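Local coordinates for mitogen-activated protein kinase, putative (Map kinase-like protein) (Leishmania major, PDB 3PG1) that probably acts as an ATP-binding serine/threonine protein kinase of the mitogen-activated protein kinase family, at residues A8-L13 with Y24-F29; T63-S68 with A105-Y110; R75-I80 with H350-A355. All blocks are in the same frame, centred on the assembly; numbering follows the deposited sequence.

Interaction 1. Residues A8-L13 with Y24-F29; sequences AAMRDL and YTVQRF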
ATOM      1  N   ALA A   8       9.349  -5.389  27.063  1.00 95.40           N
ATOM      2  CA  ALA A   8      10.754  -4.997  26.964  1.00 94.41           C
ATOM      3  C   ALA A   8      10.940  -3.938  25.868  1.00 95.26           C
ATOM      4  O   ALA A   8      11.744  -3.017  26.048  1.00 94.70           O
ATOM      5  CB  ALA A   8      11.616  -6.214  26.667  1.00 95.56           C
ATOM      6  N   ALA A   9      10.195  -4.073  24.742  1.00 89.23           N
ATOM      7  CA  ALA A   9      10.231  -3.152  23.602  1.00 86.43           C
ATOM      8  C   ALA A   9       9.850  -1.727  24.033  1.00 89.24           C
ATOM      9  O   ALA A   9      10.556  -0.778  23.697  1.00 88.05           O
ATOM     10  CB  ALA A   9       9.300  -3.641  22.504  1.00 86.07           C
ATOM     11  N   MET A  10       8.765  -1.601  24.819  1.00 86.19           N
ATOM     12  CA  MET A  10       8.257  -0.346  25.368  1.00 86.33           C
ATOM     13  C   MET A  10       9.283   0.284  26.330  1.00 88.84           C
ATOM     14  O   MET A  10       9.583   1.474  26.207  1.00 88.03           O
ATOM     15  CB  MET A  10       6.918  -0.602  26.077  1.00 90.75           C
ATOM     16  CG  MET A  10       6.271   0.643  26.610  1.00 96.23           C
ATOM     17  SD  MET A  10       4.583   0.828  26.025  1.00101.55           S
ATOM     18  CE  MET A  10       3.727  -0.283  27.150  1.00101.13           C
ATOM     19  N   ARG A  11       9.826  -0.527  27.268  1.00 84.01           N
ATOM     20  CA  ARG A  11      10.827  -0.123  28.254  1.00 83.79           C
ATOM     21  C   ARG A  11      12.108   0.378  27.557  1.00 83.13           C
ATOM     22  O   ARG A  11      12.611   1.445  27.923  1.00 82.25           O
ATOM     23  CB  ARG A  11      11.099  -1.288  29.234  1.00 85.29           C
ATOM     24  CG  ARG A  11      12.185  -1.053  30.290  1.00 93.44           C
ATOM     25  CD  ARG A  11      12.213  -2.134  31.374  1.00102.78           C
ATOM     26  NE  ARG A  11      12.277  -3.498  30.837  1.00108.44           N
ATOM     27  CZ  ARG A  11      11.293  -4.389  30.924  1.00121.42           C
ATOM     28  NH1 ARG A  11      10.160  -4.079  31.543  1.00106.75           N
ATOM     29  NH2 ARG A  11      11.432  -5.595  30.389  1.00107.80           N
ATOM     30  N   ASP A  12      12.595  -0.362  26.526  1.00 76.95           N
ATOM     31  CA  ASP A  12      13.782   0.016  25.739  1.00 75.28           C
ATOM     32  C   ASP A  12      13.565   1.369  25.035  1.00 75.70           C
ATOM     33  O   ASP A  12      14.414   2.261  25.146  1.00 75.34           O
ATOM     34  CB  ASP A  12      14.160  -1.075  24.705  1.00 76.02           C
ATOM     35  CG  ASP A  12      14.853  -2.318  25.263  1.00 85.34           C
ATOM     36  OD1 ASP A  12      15.367  -2.255  26.409  1.00 85.95           O
ATOM     37  OD2 ASP A  12      14.926  -3.337  24.532  1.00 89.63           O
ATOM     38  N   LEU A  13      12.410   1.521  24.352  1.00 68.75           N
ATOM     39  CA  LEU A  13      12.046   2.745  23.646  1.00 66.64           C
ATOM     40  C   LEU A  13      11.934   3.953  24.580  1.00 71.30           C
ATOM     41  O   LEU A  13      12.499   5.002  24.259  1.00 69.99           O
ATOM     42  CB  LEU A  13      10.754   2.567  22.836  1.00 65.21           C
ATOM     43  CG  LEU A  13      10.364   3.745  21.920  1.00 67.69           C
ATOM     44  CD1 LEU A  13      11.338   3.909  20.775  1.00 67.17           C
ATOM     45  CD2 LEU A  13       8.973   3.576  21.391  1.00 67.63           C
ATOM     46  N   TYR A  24       8.325  12.934  22.645  1.00 70.83           N
ATOM     47  CA  TYR A  24       7.348  11.855  22.749  1.00 69.84           C
ATOM     48  C   TYR A  24       7.111  11.252  24.114  1.00 77.13           C
ATOM     49  O   TYR A  24       7.980  11.279  24.984  1.00 79.17           O
ATOM     50  CB  TYR A  24       7.644  10.749  21.709  1.00 67.94           C
ATOM     51  CG  TYR A  24       7.830  11.297  20.312  1.00 67.69           C
ATOM     52  CD1 TYR A  24       6.738  11.699  19.550  1.00 68.33           C
ATOM     53  CD2 TYR A  24       9.103  11.469  19.776  1.00 67.61           C
ATOM     54  CE1 TYR A  24       6.907  12.250  18.282  1.00 67.71           C
ATOM     55  CE2 TYR A  24       9.284  12.013  18.509  1.00 66.66           C
ATOM     56  CZ  TYR A  24       8.184  12.406  17.765  1.00 72.70           C
ATOM     57  OH  TYR A  24       8.360  12.951  16.516  1.00 71.43           O
ATOM     58  N   THR A  25       5.906  10.703  24.283  1.00 75.34           N
ATOM     59  CA  THR A  25       5.454   9.990  25.472  1.00 78.21           C
ATOM     60  C   THR A  25       4.918   8.643  24.970  1.00 83.07           C
ATOM     61  O   THR A  25       3.880   8.615  24.303  1.00 82.19           O
ATOM     62  CB  THR A  25       4.406  10.820  26.254  1.00 85.04           C
ATOM     63  OG1 THR A  25       4.946  12.105  26.569  1.00 83.23           O
ATOM     64  CG2 THR A  25       3.943  10.124  27.533  1.00 84.71           C
ATOM     65  N   VAL A  26       5.658   7.551  25.235  1.00 81.09           N
ATOM     66  CA  VAL A  26       5.295   6.182  24.831  1.00 81.14           C
ATOM     67  C   VAL A  26       4.164   5.702  25.753  1.00 89.45           C
ATOM     68  O   VAL A  26       4.392   5.490  26.942  1.00 90.82           O
ATOM     69  CB  VAL A  26       6.507   5.211  24.851  1.00 83.89           C
ATOM     70  CG1 VAL A  26       6.144   3.859  24.251  1.00 82.50           C
ATOM     71  CG2 VAL A  26       7.715   5.809  24.144  1.00 82.20           C
ATOM     72  N   GLN A  27       2.950   5.562  25.202  1.00 87.55           N
ATOM     73  CA  GLN A  27       1.768   5.174  25.965  1.00 90.31           C
ATOM     74  C   GLN A  27       1.547   3.669  26.051  1.00 97.05           C
ATOM     75  O   GLN A  27       1.359   3.148  27.152  1.00 99.44           O
ATOM     76  CB  GLN A  27       0.509   5.876  25.428  1.00 91.90           C
ATOM     77  CG  GLN A  27       0.416   7.361  25.776  1.00103.34           C
ATOM     78  CD  GLN A  27      -0.897   7.972  25.337  1.00121.61           C
ATOM     79  OE1 GLN A  27      -1.348   7.809  24.195  1.00110.58           O
ATOM     80  NE2 GLN A  27      -1.538   8.703  26.240  1.00119.78           N
ATOM     81  N   ARG A  28       1.531   2.973  24.897  1.00 93.01           N
ATOM     82  CA  ARG A  28       1.267   1.534  24.859  1.00 93.96           C
ATOM     83  C   ARG A  28       2.017   0.809  23.746  1.00 97.91           C
ATOM     84  O   ARG A  28       2.491   1.432  22.796  1.00 95.17           O
ATOM     85  CB  ARG A  28      -0.252   1.257  24.778  1.00 95.33           C
ATOM     86  CG  ARG A  28      -0.868   1.624  23.433  1.00100.05           C
ATOM     87  CD  ARG A  28      -2.365   1.820  23.492  1.00105.45           C
ATOM     88  NE  ARG A  28      -2.813   2.679  22.396  1.00107.53           N
ATOM     89  CZ  ARG A  28      -3.146   2.249  21.182  1.00118.53           C
ATOM     90  NH1 ARG A  28      -3.103   0.951  20.894  1.00105.90           N
ATOM     91  NH2 ARG A  28      -3.530   3.109  20.248  1.00 99.50           N
ATOM     92  N   PHE A  29       2.121  -0.514  23.881  1.00 97.28           N
ATOM     93  CA  PHE A  29       2.756  -1.378  22.902  1.00 96.44           C
ATOM     94  C   PHE A  29       1.728  -1.684  21.808  1.00101.29           C
ATOM     95  O   PHE A  29       0.575  -2.015  22.113  1.00102.49           O
ATOM     96  CB  PHE A  29       3.255  -2.665  23.577  1.00100.09           C
ATOM     97  CG  PHE A  29       3.885  -3.669  22.646  1.00100.77           C
ATOM     98  CD1 PHE A  29       5.222  -3.561  22.283  1.00102.64           C
ATOM     99  CD2 PHE A  29       3.144  -4.733  22.141  1.00103.83           C
ATOM    100  CE1 PHE A  29       5.805  -4.494  21.425  1.00102.93           C
ATOM    101  CE2 PHE A  29       3.726  -5.660  21.278  1.00106.00           C
ATOM    102  CZ  PHE A  29       5.053  -5.540  20.935  1.00102.78           C
TER
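The M10 side chain runs alongside V26 the opposite way, between helix 8-13 and strand 25-29. M10 SD lies 3.8 Å from V26 CG1. The thioether then reaches beyond V26 and settles on the strand backbone. M10 SD is 3.4 Å from R28 C, and M10 CE is 3.6 Å from F29 N. The M10 torsions explain this reach. CG stands opposite the backbone N (chi1 -177°), which carries the chain out from the helix. Bends at chi2 and chi3 (126° and 80°) then lay the sulfur and methyl along the R28-F29 peptide. L13 meets V26 on its other branch, with L13 CD2 3.8 Å from V26 CG2. V26 CG1 thus takes M10 and V26 CG2 meets L13, although L13 CD2 is also near V26 CG1, at 4.0 Å. A9 closes the contact at the far end. A9 CB comes to the edge of the F29 ring, near the ring plane, 3.8 Å from F29 CE1.

The strand is the first of the five-stranded antiparallel sheet in the N-terminal lobe of the protein kinase fold. It is an outermost strand. Segment 8-13 runs nearly antiparallel to 25-29, with axes 8.4 Å apart at closest. Q27 and R28 both face A40 of the adjacent strand, which makes a classic beta bulge. M10 SD packs on the bulge backbone and its exit, at R28 C and F29 N, while the CB atoms of Q27 and R28 point away from the helix.

L13 is buried, and it also packs on C39 and I51 of the sheet. V26 in turn touches C39 and, from the helix, I14 and L17. M10 and V26 remain partly exposed, at the surface of the lobe.

Interaction 2. Residues T63-S68 with A105-Y110; sequences TVNILS and AMHKLY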
ATOM      1  N   THR A  63      22.137 -13.384  16.132  1.00112.72           N
ATOM      2  CA  THR A  63      21.644 -12.010  16.280  1.00108.66           C
ATOM      3  C   THR A  63      22.407 -11.035  15.384  1.00108.50           C
ATOM      4  O   THR A  63      23.633 -10.913  15.486  1.00109.51           O
ATOM      5  CB  THR A  63      21.634 -11.587  17.754  1.00118.84           C
ATOM      6  N   VAL A  64      21.671 -10.369  14.482  1.00100.64           N
ATOM      7  CA  VAL A  64      22.217  -9.420  13.508  1.00 98.38           C
ATOM      8  C   VAL A  64      21.685  -8.014  13.770  1.00 95.49           C
ATOM      9  O   VAL A  64      20.486  -7.843  14.014  1.00 92.28           O
ATOM     10  CB  VAL A  64      21.931  -9.827  12.027  1.00101.90           C
ATOM     11  CG1 VAL A  64      22.944  -9.196  11.077  1.00102.85           C
ATOM     12  CG2 VAL A  64      21.888 -11.342  11.837  1.00103.30           C
ATOM     13  N   ASN A  65      22.576  -7.009  13.678  1.00 89.89           N
ATOM     14  CA  ASN A  65      22.201  -5.604  13.769  1.00 86.72           C
ATOM     15  C   ASN A  65      21.768  -5.191  12.354  1.00 86.48           C
ATOM     16  O   ASN A  65      22.545  -5.344  11.402  1.00 86.99           O
ATOM     17  CB  ASN A  65      23.360  -4.739  14.268  1.00 87.23           C
ATOM     18  CG  ASN A  65      22.989  -3.289  14.520  1.00104.04           C
ATOM     19  OD1 ASN A  65      23.658  -2.364  14.049  1.00 97.86           O
ATOM     20  ND2 ASN A  65      21.928  -3.055  15.288  1.00 91.67           N
ATOM     21  N   ILE A  66      20.513  -4.734  12.213  1.00 78.63           N
ATOM     22  CA  ILE A  66      19.933  -4.332  10.928  1.00 76.24           C
ATOM     23  C   ILE A  66      20.830  -3.367  10.140  1.00 78.56           C
ATOM     24  O   ILE A  66      21.320  -3.732   9.069  1.00 78.54           O
ATOM     25  CB  ILE A  66      18.456  -3.869  11.071  1.00 76.81           C
ATOM     26  CG1 ILE A  66      17.545  -5.048  11.477  1.00 77.55           C
ATOM     27  CG2 ILE A  66      17.946  -3.218   9.789  1.00 75.23           C
ATOM     28  CD1 ILE A  66      16.563  -4.747  12.565  1.00 82.97           C
ATOM     29  N   LEU A  67      21.115  -2.191  10.712  1.00 74.83           N
ATOM     30  CA  LEU A  67      21.931  -1.147  10.085  1.00 75.94           C
ATOM     31  C   LEU A  67      23.409  -1.516   9.850  1.00 83.89           C
ATOM     32  O   LEU A  67      24.117  -0.787   9.148  1.00 84.85           O
ATOM     33  CB  LEU A  67      21.756   0.200  10.814  1.00 75.34           C
ATOM     34  CG  LEU A  67      20.635   1.123  10.305  1.00 78.32           C
ATOM     35  CD1 LEU A  67      19.245   0.480  10.422  1.00 77.13           C
ATOM     36  CD2 LEU A  67      20.632   2.434  11.054  1.00 81.68           C
ATOM     37  N   SER A  68      23.851  -2.671  10.391  1.00 81.78           N
ATOM     38  CA  SER A  68      25.202  -3.195  10.204  1.00 84.49           C
ATOM     39  C   SER A  68      25.310  -4.196   9.043  1.00 90.67           C
ATOM     40  O   SER A  68      26.393  -4.334   8.470  1.00 93.05           O
ATOM     41  CB  SER A  68      25.737  -3.795  11.497  1.00 88.27           C
ATOM     42  OG  SER A  68      26.374  -2.770  12.240  1.00 93.80           O
ATOM     43  N   ALA A 105      28.280  -2.417  16.112  1.00 94.67           N
ATOM     44  CA  ALA A 105      26.976  -2.881  15.610  1.00 91.43           C
ATOM     45  C   ALA A 105      25.823  -2.681  16.623  1.00 93.21           C
ATOM     46  O   ALA A 105      25.069  -3.612  16.924  1.00 91.49           O
ATOM     47  CB  ALA A 105      27.069  -4.332  15.143  1.00 93.19           C
ATOM     48  N   MET A 106      25.725  -1.454  17.169  1.00 90.35           N
ATOM     49  CA  MET A 106      24.707  -1.046  18.147  1.00 89.21           C
ATOM     50  C   MET A 106      23.851   0.122  17.578  1.00 88.98           C
ATOM     51  O   MET A 106      23.312   0.943  18.331  1.00 87.40           O
ATOM     52  CB  MET A 106      25.366  -0.664  19.492  1.00 94.14           C
ATOM     53  CG  MET A 106      26.087  -1.810  20.191  1.00101.53           C
ATOM     54  SD  MET A 106      24.989  -2.968  21.051  1.00106.28           S
ATOM     55  CE  MET A 106      24.806  -2.118  22.625  1.00102.88           C
ATOM     56  N   HIS A 107      23.721   0.166  16.239  1.00 83.30           N
ATOM     57  CA  HIS A 107      22.972   1.196  15.511  1.00 80.40           C
ATOM     58  C   HIS A 107      21.467   0.999  15.615  1.00 79.44           C
ATOM     59  O   HIS A 107      20.970  -0.120  15.426  1.00 77.02           O
ATOM     60  CB  HIS A 107      23.417   1.276  14.039  1.00 81.29           C
ATOM     61  CG  HIS A 107      24.898   1.142  13.834  1.00 87.69           C
ATOM     62  ND1 HIS A 107      25.440   0.046  13.182  1.00 90.76           N
ATOM     63  CD2 HIS A 107      25.905   1.960  14.218  1.00 91.57           C
ATOM     64  CE1 HIS A 107      26.750   0.237  13.189  1.00 92.94           C
ATOM     65  NE2 HIS A 107      27.078   1.370  13.812  1.00 93.85           N
ATOM     66  N   LYS A 108      20.744   2.103  15.915  1.00 74.09           N
ATOM     67  CA  LYS A 108      19.281   2.139  16.047  1.00 71.11           C
ATOM     68  C   LYS A 108      18.652   3.188  15.129  1.00 72.10           C
ATOM     69  O   LYS A 108      19.228   4.256  14.909  1.00 72.82           O
ATOM     70  CB  LYS A 108      18.854   2.392  17.508  1.00 73.80           C
ATOM     71  CG  LYS A 108      19.015   1.178  18.415  1.00 78.93           C
ATOM     72  CD  LYS A 108      19.023   1.536  19.886  1.00 80.35           C
ATOM     73  CE  LYS A 108      19.588   0.420  20.736  1.00 86.92           C
ATOM     74  NZ  LYS A 108      20.882   0.807  21.357  1.00 95.63           N
ATOM     75  N   LEU A 109      17.459   2.878  14.613  1.00 64.65           N
ATOM     76  CA  LEU A 109      16.684   3.762  13.746  1.00 62.01           C
ATOM     77  C   LEU A 109      15.260   3.864  14.278  1.00 62.09           C
ATOM     78  O   LEU A 109      14.643   2.858  14.649  1.00 61.34           O
ATOM     79  CB  LEU A 109      16.744   3.313  12.268  1.00 61.30           C
ATOM     80  CG  LEU A 109      15.669   3.823  11.276  1.00 65.64           C
ATOM     81  CD1 LEU A 109      15.777   5.320  11.025  1.00 66.27           C
ATOM     82  CD2 LEU A 109      15.774   3.108   9.965  1.00 68.27           C
ATOM     83  N   TYR A 110      14.769   5.098  14.358  1.00 56.01           N
ATOM     84  CA  TYR A 110      13.439   5.393  14.873  1.00 53.65           C
ATOM     85  C   TYR A 110      12.627   6.053  13.802  1.00 56.37           C
ATOM     86  O   TYR A 110      13.088   6.985  13.126  1.00 54.21           O
ATOM     87  CB  TYR A 110      13.504   6.263  16.135  1.00 54.08           C
ATOM     88  CG  TYR A 110      14.419   5.711  17.206  1.00 54.39           C
ATOM     89  CD1 TYR A 110      13.921   4.930  18.244  1.00 56.38           C
ATOM     90  CD2 TYR A 110      15.790   5.958  17.173  1.00 56.25           C
ATOM     91  CE1 TYR A 110      14.761   4.415  19.231  1.00 57.51           C
ATOM     92  CE2 TYR A 110      16.645   5.416  18.132  1.00 58.75           C
ATOM     93  CZ  TYR A 110      16.125   4.658  19.170  1.00 65.18           C
ATOM     94  OH  TYR A 110      16.971   4.120  20.110  1.00 63.86           O
TER
HETATM   95  O   HOH W   1      19.497  -1.562  13.361  1.00 59.56           O
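N65 swings its CG opposite the backbone N (chi1 -174°), and H107 turns its ring back beside its own N. The two side chains cross at about a right angle, with amide and ring planes 42° apart. N65 ND2 gives a nearly straight bond to H107 O, 3.1 Å long with an angle of 166° at the hydrogen. It arrives in the carbonyl plane, on a lone pair. N65 OD1 faces the same residue through two weak bonds, 3.1 Å from H107 ND1 and 3.3 Å from H107 N. S68 OG adds another weak bond to N65 OD1. That hydroxyl also sits in plane at the edge of the H107 ring. A105 CB lies 3.4 Å from S68 OG.

Beside the polar group, L67 CB packs on H107 CB at 3.8 Å, and L67 CD2 meets L109 CB. A water joins the two segments by accepting from L67 N and donating to H107 O.

The contact ties the turn leading into helix 70-85, the kinase C-helix, to the start of strand 108-114 in the N-lobe sheet. N65 ND2 also bonds N56 OD1, on the strand paired with 64-65. With both ends of the amide occupied, its rotation is probably fixed. H107 O, shared by N65 ND2 and the water, is well satisfied despite its burial.

Interaction 3. Residues R75-I80 with H350-A355; sequences RVLREI and HKIFTA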
ATOM      1  N   ARG A  75      17.420  -2.714   2.526  1.00 65.11           N
ATOM      2  CA  ARG A  75      15.975  -2.927   2.553  1.00 63.49           C
ATOM      3  C   ARG A  75      15.291  -1.800   3.355  1.00 64.62           C
ATOM      4  O   ARG A  75      14.323  -1.211   2.875  1.00 62.67           O
ATOM      5  CB  ARG A  75      15.649  -4.309   3.150  1.00 67.43           C
ATOM      6  CG  ARG A  75      14.167  -4.521   3.471  1.00 81.46           C
ATOM      7  CD  ARG A  75      13.931  -5.826   4.210  1.00 99.93           C
ATOM      8  NE  ARG A  75      12.796  -6.562   3.654  1.00111.92           N
ATOM      9  CZ  ARG A  75      12.867  -7.370   2.600  1.00130.31           C
ATOM     10  NH1 ARG A  75      14.022  -7.554   1.968  1.00119.91           N
ATOM     11  NH2 ARG A  75      11.781  -7.994   2.161  1.00117.92           N
ATOM     12  N   VAL A  76      15.810  -1.503   4.564  1.00 60.76           N
ATOM     13  CA  VAL A  76      15.262  -0.451   5.435  1.00 59.06           C
ATOM     14  C   VAL A  76      15.487   0.961   4.840  1.00 58.69           C
ATOM     15  O   VAL A  76      14.585   1.797   4.911  1.00 55.92           O
ATOM     16  CB  VAL A  76      15.715  -0.584   6.925  1.00 63.99           C
ATOM     17  CG1 VAL A  76      14.903   0.345   7.822  1.00 62.36           C
ATOM     18  CG2 VAL A  76      15.554  -2.018   7.414  1.00 64.71           C
ATOM     19  N   LEU A  77      16.671   1.199   4.213  1.00 54.88           N
ATOM     20  CA  LEU A  77      16.992   2.476   3.574  1.00 53.91           C
ATOM     21  C   LEU A  77      15.996   2.765   2.443  1.00 56.61           C
ATOM     22  O   LEU A  77      15.515   3.894   2.331  1.00 55.38           O
ATOM     23  CB  LEU A  77      18.441   2.507   3.043  1.00 55.71           C
ATOM     24  CG  LEU A  77      18.893   3.839   2.422  1.00 59.89           C
ATOM     25  CD1 LEU A  77      18.775   4.996   3.411  1.00 59.40           C
ATOM     26  CD2 LEU A  77      20.283   3.737   1.839  1.00 62.91           C
ATOM     27  N   ARG A  78      15.647   1.731   1.655  1.00 53.22           N
ATOM     28  CA  ARG A  78      14.664   1.875   0.576  1.00 51.84           C
ATOM     29  C   ARG A  78      13.262   2.201   1.123  1.00 53.35           C
ATOM     30  O   ARG A  78      12.585   3.073   0.580  1.00 50.51           O
ATOM     31  CB  ARG A  78      14.637   0.636  -0.321  1.00 52.49           C
ATOM     32  CG  ARG A  78      13.938   0.941  -1.655  1.00 61.38           C
ATOM     33  CD  ARG A  78      13.989  -0.189  -2.661  1.00 73.09           C
ATOM     34  NE  ARG A  78      13.434   0.240  -3.950  1.00 85.74           N
ATOM     35  CZ  ARG A  78      12.137   0.238  -4.253  1.00 96.02           C
ATOM     36  NH1 ARG A  78      11.238  -0.180  -3.369  1.00 85.72           N
ATOM     37  NH2 ARG A  78      11.731   0.649  -5.448  1.00 73.05           N
ATOM     38  N   GLU A  79      12.842   1.532   2.217  1.00 50.66           N
ATOM     39  CA  GLU A  79      11.538   1.795   2.831  1.00 49.37           C
ATOM     40  C   GLU A  79      11.479   3.243   3.339  1.00 49.33           C
ATOM     41  O   GLU A  79      10.465   3.918   3.209  1.00 46.28           O
ATOM     42  CB  GLU A  79      11.298   0.840   4.015  1.00 52.24           C
ATOM     43  CG  GLU A  79      11.147  -0.625   3.633  1.00 65.79           C
ATOM     44  CD  GLU A  79      10.785  -1.562   4.773  1.00 90.46           C
ATOM     45  OE1 GLU A  79      10.540  -1.077   5.903  1.00 95.19           O
ATOM     46  OE2 GLU A  79      10.726  -2.788   4.527  1.00 77.06           O
ATOM     47  N   ILE A  80      12.585   3.710   3.915  1.00 46.46           N
ATOM     48  CA  ILE A  80      12.721   5.056   4.462  1.00 45.50           C
ATOM     49  C   ILE A  80      12.752   6.114   3.384  1.00 44.08           C
ATOM     50  O   ILE A  80      12.062   7.125   3.502  1.00 42.91           O
ATOM     51  CB  ILE A  80      13.931   5.087   5.459  1.00 51.42           C
ATOM     52  CG1 ILE A  80      13.453   4.830   6.880  1.00 52.76           C
ATOM     53  CG2 ILE A  80      14.813   6.347   5.376  1.00 53.26           C
ATOM     54  CD1 ILE A  80      12.893   3.443   7.120  1.00 63.33           C
ATOM     55  N   HIS A 350      24.778   4.465   5.663  1.00 79.87           N
ATOM     56  CA  HIS A 350      24.690   5.240   6.909  1.00 79.82           C
ATOM     57  C   HIS A 350      24.720   6.740   6.608  1.00 84.58           C
ATOM     58  O   HIS A 350      23.999   7.508   7.251  1.00 82.37           O
ATOM     59  CB  HIS A 350      25.850   4.877   7.855  1.00 83.68           C
ATOM     60  CG  HIS A 350      25.656   3.621   8.654  1.00 86.88           C
ATOM     61  ND1 HIS A 350      26.492   3.313   9.710  1.00 90.78           N
ATOM     62  CD2 HIS A 350      24.725   2.645   8.538  1.00 86.71           C
ATOM     63  CE1 HIS A 350      26.050   2.166  10.199  1.00 89.55           C
ATOM     64  NE2 HIS A 350      24.991   1.725   9.524  1.00 87.51           N
ATOM     65  N   LYS A 351      25.551   7.147   5.609  1.00 83.61           N
ATOM     66  CA  LYS A 351      25.669   8.524   5.114  1.00 83.64           C
ATOM     67  C   LYS A 351      24.340   8.945   4.472  1.00 82.49           C
ATOM     68  O   LYS A 351      23.907  10.078   4.679  1.00 81.04           O
ATOM     69  CB  LYS A 351      26.805   8.644   4.086  1.00 89.20           C
ATOM     70  N   ILE A 352      23.689   8.027   3.717  1.00 76.49           N
ATOM     71  CA  ILE A 352      22.385   8.283   3.078  1.00 73.13           C
ATOM     72  C   ILE A 352      21.309   8.467   4.159  1.00 74.64           C
ATOM     73  O   ILE A 352      20.485   9.360   4.008  1.00 73.71           O
ATOM     74  CB  ILE A 352      21.993   7.257   1.967  1.00 74.87           C
ATOM     75  CG1 ILE A 352      23.112   7.112   0.903  1.00 77.17           C
ATOM     76  CG2 ILE A 352      20.646   7.632   1.292  1.00 72.23           C
ATOM     77  CD1 ILE A 352      22.981   5.866  -0.004  1.00 78.62           C
ATOM     78  N   PHE A 353      21.358   7.685   5.270  1.00 70.57           N
ATOM     79  CA  PHE A 353      20.425   7.836   6.392  1.00 68.91           C
ATOM     80  C   PHE A 353      20.576   9.224   7.012  1.00 75.79           C
ATOM     81  O   PHE A 353      19.566   9.899   7.238  1.00 74.25           O
ATOM     82  CB  PHE A 353      20.613   6.745   7.461  1.00 70.77           C
ATOM     83  CG  PHE A 353      20.003   5.397   7.139  1.00 71.00           C
ATOM     84  CD1 PHE A 353      20.808   4.312   6.806  1.00 75.03           C
ATOM     85  CD2 PHE A 353      18.624   5.203   7.203  1.00 70.14           C
ATOM     86  CE1 PHE A 353      20.245   3.063   6.531  1.00 74.89           C
ATOM     87  CE2 PHE A 353      18.064   3.952   6.927  1.00 71.86           C
ATOM     88  CZ  PHE A 353      18.879   2.887   6.609  1.00 71.77           C
ATOM     89  N   THR A 354      21.839   9.672   7.216  1.00 76.00           N
ATOM     90  CA  THR A 354      22.176  10.999   7.743  1.00 78.01           C
ATOM     91  C   THR A 354      21.668  12.074   6.768  1.00 83.68           C
ATOM     92  O   THR A 354      21.071  13.058   7.210  1.00 83.46           O
ATOM     93  CB  THR A 354      23.685  11.109   8.043  1.00 88.87           C
ATOM     94  OG1 THR A 354      24.102   9.968   8.795  1.00 89.72           O
ATOM     95  CG2 THR A 354      24.040  12.371   8.816  1.00 88.03           C
ATOM     96  N   ALA A 355      21.852  11.844   5.446  1.00 81.19           N
ATOM     97  CA  ALA A 355      21.384  12.732   4.378  1.00 81.04           C
ATOM     98  C   ALA A 355      19.850  12.752   4.317  1.00 83.36           C
ATOM     99  O   ALA A 355      19.268  13.806   4.043  1.00 83.19           O
ATOM    100  CB  ALA A 355      21.955  12.291   3.039  1.00 82.52           C
TER
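L77 lays its CD1 methyl over one face of the F353 ring, almost at its centre. L77 CD1 stands 3.6 Å from the F353 ring centroid and only 6° off the ring normal, a clear CH-pi contact. F353 CZ comes within 3.6 Å of both L77 CA and L77 CB, so the ring end nestles against the helix backbone. F353 has its CG beside its own N. Its CB is not aimed at helix 75-80, and chi1 of -79° swings the ring across to it.

The other L77 branch serves I352. L77 CD2 is 3.9 Å from I352 CD1 and also touches I352 CB. I352 CG2 approaches both leucine methyls, and the two side chains cross at about a right angle. I80 CG2 makes a looser contact with F353 CE2, at 4.3 Å.

Segments 75-80 and 350-355 run nearly parallel, at 20°, with axes 10.7 Å apart. Within the second segment, H350 O accepts from T354 N and T354 OG1, which arrive from opposite faces of its plane.

Helix 70-85 is the C-helix of the kinase N-lobe. Helix 346-360 belongs to the C-terminal extension, which in MAP kinases returns to the N-lobe. It packs alongside the C-helix. F353 also touches C73 of that helix and L109 of strand 108-114, while I352 reaches R81. V76 and I80 meet L109 too, so L109 of the sheet touches side chains of both helices.

How the interactions relate
All three contacts are at the N-terminal lobe, the third through the C-terminal extension. The centre of interaction 2 is 18 Å from that of interaction 1 and 12 Å from that of interaction 3. L13 CD1 packs on Y110 CD1 at 3.8 Å. L67 O lies 2.7 Å from H350 NE2, a probable hydrogen bond, and V76 packs on I66 and L109. Interactions 1 and 3 do not touch; their nearest atoms are about 14 Å apart. Helices 7-19 and 346-360 pack on opposite faces of the sheet, through neighbouring Y110 and L109. The C-helix of interaction 3 carries E79, whose long, weak pair with K52 is consistent with the lysine-glutamate pair of the kinase active site.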